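Local structure of beta-1,4-galactanase (Thielavia heterothallica, 1HJS) at residues Ser269-Ala281 with Gly320-Ile332. The protein hydrolyses the beta-1,4-galactosidic linkages of type I arabinogalactans as a family 53 glycoside hydrolase of clan GH-A. Residues are numbered along the deposited sequence; the frame is centred on the assembly and turned at random.
Sequences SPEGQTTFITNVA and GQALSSLSVFQRI
Ile-277 and Val-328 form the apolar centre, with Ile-277 CG2 3.9 Å from Val-328 CG1. They join helix 270-285, which in the chain follows strand 240-245 and precedes strand 290-296 of the TIM barrel, to the 3-10 segment 324-330 near the C-terminus. Ile-277 also rests on Tyr-295 of strand 290-296. Val-328 spreads its two methyls over the helix: CG1 faces Ile-277, and chi1 of 68° sets CG1 between the backbone N and the carbonyl carbon and CG2 anti to that N, where CG2 meets Thr-278 OG1 at 3.1 Å. At the chain end, Ile-332 CG2 sits 3.7 Å from Ala-281 CB and also meets Thr-278 CA. The backbone of Ile-332 is bonded to Leu-2, so both chain termini meet here. At the start of the helix, Pro-270 CG touches Leu-323 CD1 at 4.1 Å. Thr-274 CG2 lies against Ser-325 CA at 3.4 Å.

Ser-325 OG donates to Gln-273 OE1 at 2.7 Å, nearly in line with the C=O bond (160°). The NE2 of the same amide donates to the carbonyls of Trp-248 and Thr-314. Both ends of this buried amide are therefore held, which fixes its rotation. A leucine in place of Gln-273 would probably leave Ser-325 OG without its acceptor and those two carbonyls without this donor.

The outer edge is polar. Thr-278 OG1 donates back to Thr-274 O, which also accepts from Thr-278 N on the opposite face of its carbonyl plane. Within its own segment, Arg-331 turns one face of its guanidinium to Val-328 CA, which lies offset toward the rim, and bonds through NH1 to Ser-327 OG, 7° out of the guanidinium plane. Water 1 bridges the segments, accepting from Arg-331 NE and donating to Thr-278 OG1, each at 2.8 Å.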
loop_
_atom_site.group_PDB
_atom_site.type_symbol
_atom_site.label_atom_id
_atom_site.label_comp_id
_atom_site.label_asym_id
_atom_site.label_seq_id
_atom_site.Cartn_x
_atom_site.Cartn_y
_atom_site.Cartn_z
ATOM N N SER A 269 2.605 22.657 1.018
ATOM C CA SER A 269 1.706 23.146 2.051
ATOM C C SER A 269 0.477 22.248 2.053
ATOM O O SER A 269 0.308 21.426 1.158
ATOM C CB SER A 269 1.267 24.568 1.716
ATOM O OG SER A 269 0.529 24.579 0.504
ATOM N N PRO A 270 -0.397 22.394 3.057
ATOM C CA PRO A 270 -1.600 21.555 3.092
ATOM C C PRO A 270 -2.426 21.769 1.827
ATOM O O PRO A 270 -2.993 20.827 1.274
ATOM C CB PRO A 270 -2.318 22.037 4.349
ATOM C CG PRO A 270 -1.171 22.394 5.254
ATOM C CD PRO A 270 -0.250 23.151 4.314
ATOM N N GLU A 271 -2.489 23.019 1.371
ATOM C CA GLU A 271 -3.238 23.351 0.164
ATOM C C GLU A 271 -2.629 22.593 -1.015
ATOM O O GLU A 271 -3.345 22.054 -1.865
ATOM C CB GLU A 271 -3.173 24.860 -0.108
ATOM C CG GLU A 271 -3.914 25.745 0.896
ATOM C CD GLU A 271 -3.326 25.714 2.302
ATOM O OE1 GLU A 271 -2.085 25.689 2.441
ATOM O OE2 GLU A 271 -4.112 25.738 3.275
ATOM N N GLY A 272 -1.300 22.566 -1.058
ATOM C CA GLY A 272 -0.600 21.862 -2.119
ATOM C C GLY A 272 -0.892 20.372 -2.065
ATOM O O GLY A 272 -1.054 19.731 -3.106
ATOM N N GLN A 273 -0.953 19.815 -0.855
ATOM C CA GLN A 273 -1.252 18.394 -0.699
ATOM C C GLN A 273 -2.612 18.054 -1.288
ATOM O O GLN A 273 -2.762 17.041 -1.970
ATOM C CB GLN A 273 -1.271 17.982 0.775
ATOM C CG GLN A 273 0.058 17.971 1.476
ATOM C CD GLN A 273 -0.055 17.356 2.861
ATOM O OE1 GLN A 273 -0.986 17.661 3.609
ATOM N NE2 GLN A 273 0.890 16.492 3.208
ATOM N N THR A 274 -3.611 18.890 -1.012
ATOM C CA THR A 274 -4.950 18.618 -1.521
ATOM C C THR A 274 -4.962 18.637 -3.042
ATOM O O THR A 274 -5.642 17.829 -3.667
ATOM C CB THR A 274 -5.999 19.629 -0.992
ATOM O OG1 THR A 274 -5.796 20.901 -1.611
ATOM C CG2 THR A 274 -5.873 19.784 0.511
ATOM N N THR A 275 -4.202 19.552 -3.638
ATOM C CA THR A 275 -4.148 19.642 -5.092
ATOM C C THR A 275 -3.505 18.395 -5.686
ATOM O O THR A 275 -4.043 17.797 -6.617
ATOM C CB THR A 275 -3.349 20.879 -5.554
ATOM O OG1 THR A 275 -4.030 22.067 -5.131
ATOM C CG2 THR A 275 -3.204 20.887 -7.073
ATOM N N PHE A 276 -2.354 18.003 -5.144
ATOM C CA PHE A 276 -1.654 16.823 -5.638
ATOM C C PHE A 276 -2.499 15.564 -5.477
ATOM O O PHE A 276 -2.667 14.793 -6.421
ATOM C CB PHE A 276 -0.329 16.632 -4.893
ATOM C CG PHE A 276 0.454 15.427 -5.350
ATOM C CD1 PHE A 276 1.149 15.450 -6.553
ATOM C CD2 PHE A 276 0.488 14.268 -4.577
ATOM C CE1 PHE A 276 1.874 14.337 -6.985
ATOM C CE2 PHE A 276 1.209 13.147 -4.998
ATOM C CZ PHE A 276 1.903 13.180 -6.202
ATOM N N ILE A 277 -3.016 15.347 -4.272
ATOM C CA ILE A 277 -3.832 14.167 -4.002
ATOM C C ILE A 277 -5.050 14.116 -4.920
ATOM O O ILE A 277 -5.361 13.070 -5.479
ATOM C CB ILE A 277 -4.296 14.139 -2.528
ATOM C CG1 ILE A 277 -3.077 14.007 -1.609
ATOM C CG2 ILE A 277 -5.266 12.979 -2.300
ATOM C CD1 ILE A 277 -3.382 14.147 -0.131
ATOM N N THR A 278 -5.732 15.247 -5.074
ATOM C CA THR A 278 -6.914 15.305 -5.929
ATOM C C THR A 278 -6.536 15.006 -7.383
ATOM O O THR A 278 -7.266 14.312 -8.095
ATOM C CB THR A 278 -7.591 16.692 -5.836
ATOM O OG1 THR A 278 -7.989 16.942 -4.476
ATOM C CG2 THR A 278 -8.822 16.748 -6.728
ATOM N N ASN A 279 -5.391 15.523 -7.819
ATOM C CA ASN A 279 -4.940 15.283 -9.184
ATOM C C ASN A 279 -4.594 13.817 -9.413
ATOM O O ASN A 279 -4.981 13.236 -10.426
ATOM C CB ASN A 279 -3.736 16.171 -9.516
ATOM C CG ASN A 279 -4.132 17.619 -9.740
ATOM O OD1 ASN A 279 -5.318 17.958 -9.743
ATOM N ND2 ASN A 279 -3.140 18.480 -9.940
ATOM N N VAL A 280 -3.868 13.211 -8.477
ATOM C CA VAL A 280 -3.515 11.799 -8.631
ATOM C C VAL A 280 -4.793 10.961 -8.609
ATOM O O VAL A 280 -4.932 10.003 -9.369
ATOM C CB VAL A 280 -2.571 11.315 -7.502
ATOM C CG1 VAL A 280 -2.341 9.809 -7.625
ATOM C CG2 VAL A 280 -1.245 12.063 -7.577
ATOM N N ALA A 281 -5.730 11.336 -7.744
ATOM C CA ALA A 281 -6.993 10.611 -7.638
ATOM C C ALA A 281 -7.728 10.649 -8.967
ATOM O O ALA A 281 -8.235 9.630 -9.443
ATOM C CB ALA A 281 -7.866 11.224 -6.541
ATOM N N GLY A 320 -0.417 16.376 16.695
ATOM C CA GLY A 320 -1.396 15.342 16.407
ATOM C C GLY A 320 -2.738 15.800 15.873
ATOM O O GLY A 320 -3.692 15.018 15.840
ATOM N N GLN A 321 -2.827 17.054 15.445
ATOM C CA GLN A 321 -4.086 17.568 14.921
ATOM C C GLN A 321 -4.156 17.475 13.399
ATOM O O GLN A 321 -3.243 17.900 12.694
ATOM C CB GLN A 321 -4.288 19.020 15.356
ATOM C CG GLN A 321 -5.595 19.623 14.872
ATOM C CD GLN A 321 -5.834 21.017 15.422
ATOM O OE1 GLN A 321 -4.944 21.619 16.026
ATOM N NE2 GLN A 321 -7.037 21.542 15.209
ATOM N N ALA A 322 -5.252 16.922 12.898
ATOM C CA ALA A 322 -5.433 16.780 11.462
ATOM C C ALA A 322 -5.367 18.141 10.782
ATOM O O ALA A 322 -5.962 19.112 11.254
ATOM C CB ALA A 322 -6.770 16.112 11.168
ATOM N N LEU A 323 -4.635 18.209 9.674
ATOM C CA LEU A 323 -4.517 19.451 8.926
ATOM C C LEU A 323 -5.716 19.572 7.991
ATOM O O LEU A 323 -6.455 18.607 7.779
ATOM C CB LEU A 323 -3.215 19.468 8.121
ATOM C CG LEU A 323 -1.931 19.359 8.947
ATOM C CD1 LEU A 323 -0.723 19.414 8.032
ATOM C CD2 LEU A 323 -1.882 20.498 9.971
ATOM N N SER A 324 -5.903 20.759 7.431
ATOM C CA SER A 324 -7.018 21.019 6.527
ATOM C C SER A 324 -7.014 20.127 5.286
ATOM O O SER A 324 -8.059 19.899 4.675
ATOM C CB SER A 324 -6.995 22.485 6.091
ATOM O OG SER A 324 -5.788 22.776 5.407
ATOM N N SER A 325 -5.845 19.627 4.910
ATOM C CA SER A 325 -5.736 18.784 3.725
ATOM C C SER A 325 -6.414 17.418 3.853
ATOM O O SER A 325 -6.760 16.800 2.851
ATOM C CB SER A 325 -4.263 18.587 3.371
ATOM O OG SER A 325 -3.550 18.099 4.495
ATOM N N LEU A 326 -6.618 16.952 5.081
ATOM C CA LEU A 326 -7.225 15.641 5.298
ATOM C C LEU A 326 -8.639 15.525 4.723
ATOM O O LEU A 326 -9.090 14.429 4.387
ATOM C CB LEU A 326 -7.241 15.310 6.800
ATOM C CG LEU A 326 -7.375 13.826 7.172
ATOM C CD1 LEU A 326 -6.188 13.032 6.628
ATOM C CD2 LEU A 326 -7.474 13.684 8.676
ATOM N N SER A 327 -9.337 16.651 4.601
ATOM C CA SER A 327 -10.696 16.629 4.069
ATOM C C SER A 327 -10.747 16.339 2.570
ATOM O O SER A 327 -11.828 16.194 2.001
ATOM C CB SER A 327 -11.400 17.961 4.349
ATOM O OG SER A 327 -10.767 19.020 3.650
ATOM N N VAL A 328 -9.582 16.258 1.933
ATOM C CA VAL A 328 -9.523 15.989 0.501
ATOM C C VAL A 328 -10.233 14.680 0.160
ATOM O O VAL A 328 -10.800 14.529 -0.921
ATOM C CB VAL A 328 -8.054 15.917 0.002
ATOM C CG1 VAL A 328 -7.359 14.689 0.569
ATOM C CG2 VAL A 328 -8.023 15.902 -1.524
ATOM N N PHE A 329 -10.218 13.737 1.095
ATOM C CA PHE A 329 -10.856 12.447 0.865
ATOM C C PHE A 329 -12.374 12.537 0.737
ATOM O O PHE A 329 -13.039 11.562 0.380
ATOM C CB PHE A 329 -10.441 11.476 1.967
ATOM C CG PHE A 329 -8.974 11.163 1.949
ATOM C CD1 PHE A 329 -8.442 10.331 0.962
ATOM C CD2 PHE A 329 -8.115 11.750 2.866
ATOM C CE1 PHE A 329 -7.072 10.094 0.894
ATOM C CE2 PHE A 329 -6.745 11.523 2.808
ATOM C CZ PHE A 329 -6.222 10.690 1.815
ATOM N N GLN A 330 -12.914 13.718 1.014
ATOM C CA GLN A 330 -14.350 13.946 0.896
ATOM C C GLN A 330 -14.683 14.421 -0.516
ATOM O O GLN A 330 -15.853 14.517 -0.882
ATOM C CB GLN A 330 -14.802 15.035 1.875
ATOM C CG GLN A 330 -14.814 14.633 3.338
ATOM C CD GLN A 330 -15.185 15.789 4.250
ATOM O OE1 GLN A 330 -15.500 15.593 5.428
ATOM N NE2 GLN A 330 -15.140 17.003 3.717
ATOM N N ARG A 331 -13.653 14.711 -1.307
ATOM C CA ARG A 331 -13.867 15.248 -2.644
ATOM C C ARG A 331 -13.320 14.451 -3.825
ATOM O O ARG A 331 -13.250 14.981 -4.935
ATOM C CB ARG A 331 -13.298 16.671 -2.698
ATOM C CG ARG A 331 -13.752 17.559 -1.540
ATOM C CD ARG A 331 -13.259 18.993 -1.702
ATOM N NE ARG A 331 -11.818 19.134 -1.494
ATOM C CZ ARG A 331 -11.234 19.220 -0.302
ATOM N NH1 ARG A 331 -11.965 19.178 0.806
ATOM N NH2 ARG A 331 -9.919 19.366 -0.216
ATOM N N ILE A 332 -12.944 13.194 -3.603
ATOM C CA ILE A 332 -12.403 12.369 -4.684
ATOM C C ILE A 332 -13.139 11.043 -4.863
ATOM O O ILE A 332 -14.086 10.788 -4.098
ATOM C CB ILE A 332 -10.906 12.069 -4.457
ATOM C CG1 ILE A 332 -10.714 11.311 -3.143
ATOM C CG2 ILE A 332 -10.115 13.369 -4.450
ATOM C CD1 ILE A 332 -9.280 10.928 -2.857
ATOM O OXT ILE A 332 -12.760 10.274 -5.776
HETATM O O HOH W 1 -9.740 18.876 -3.340
#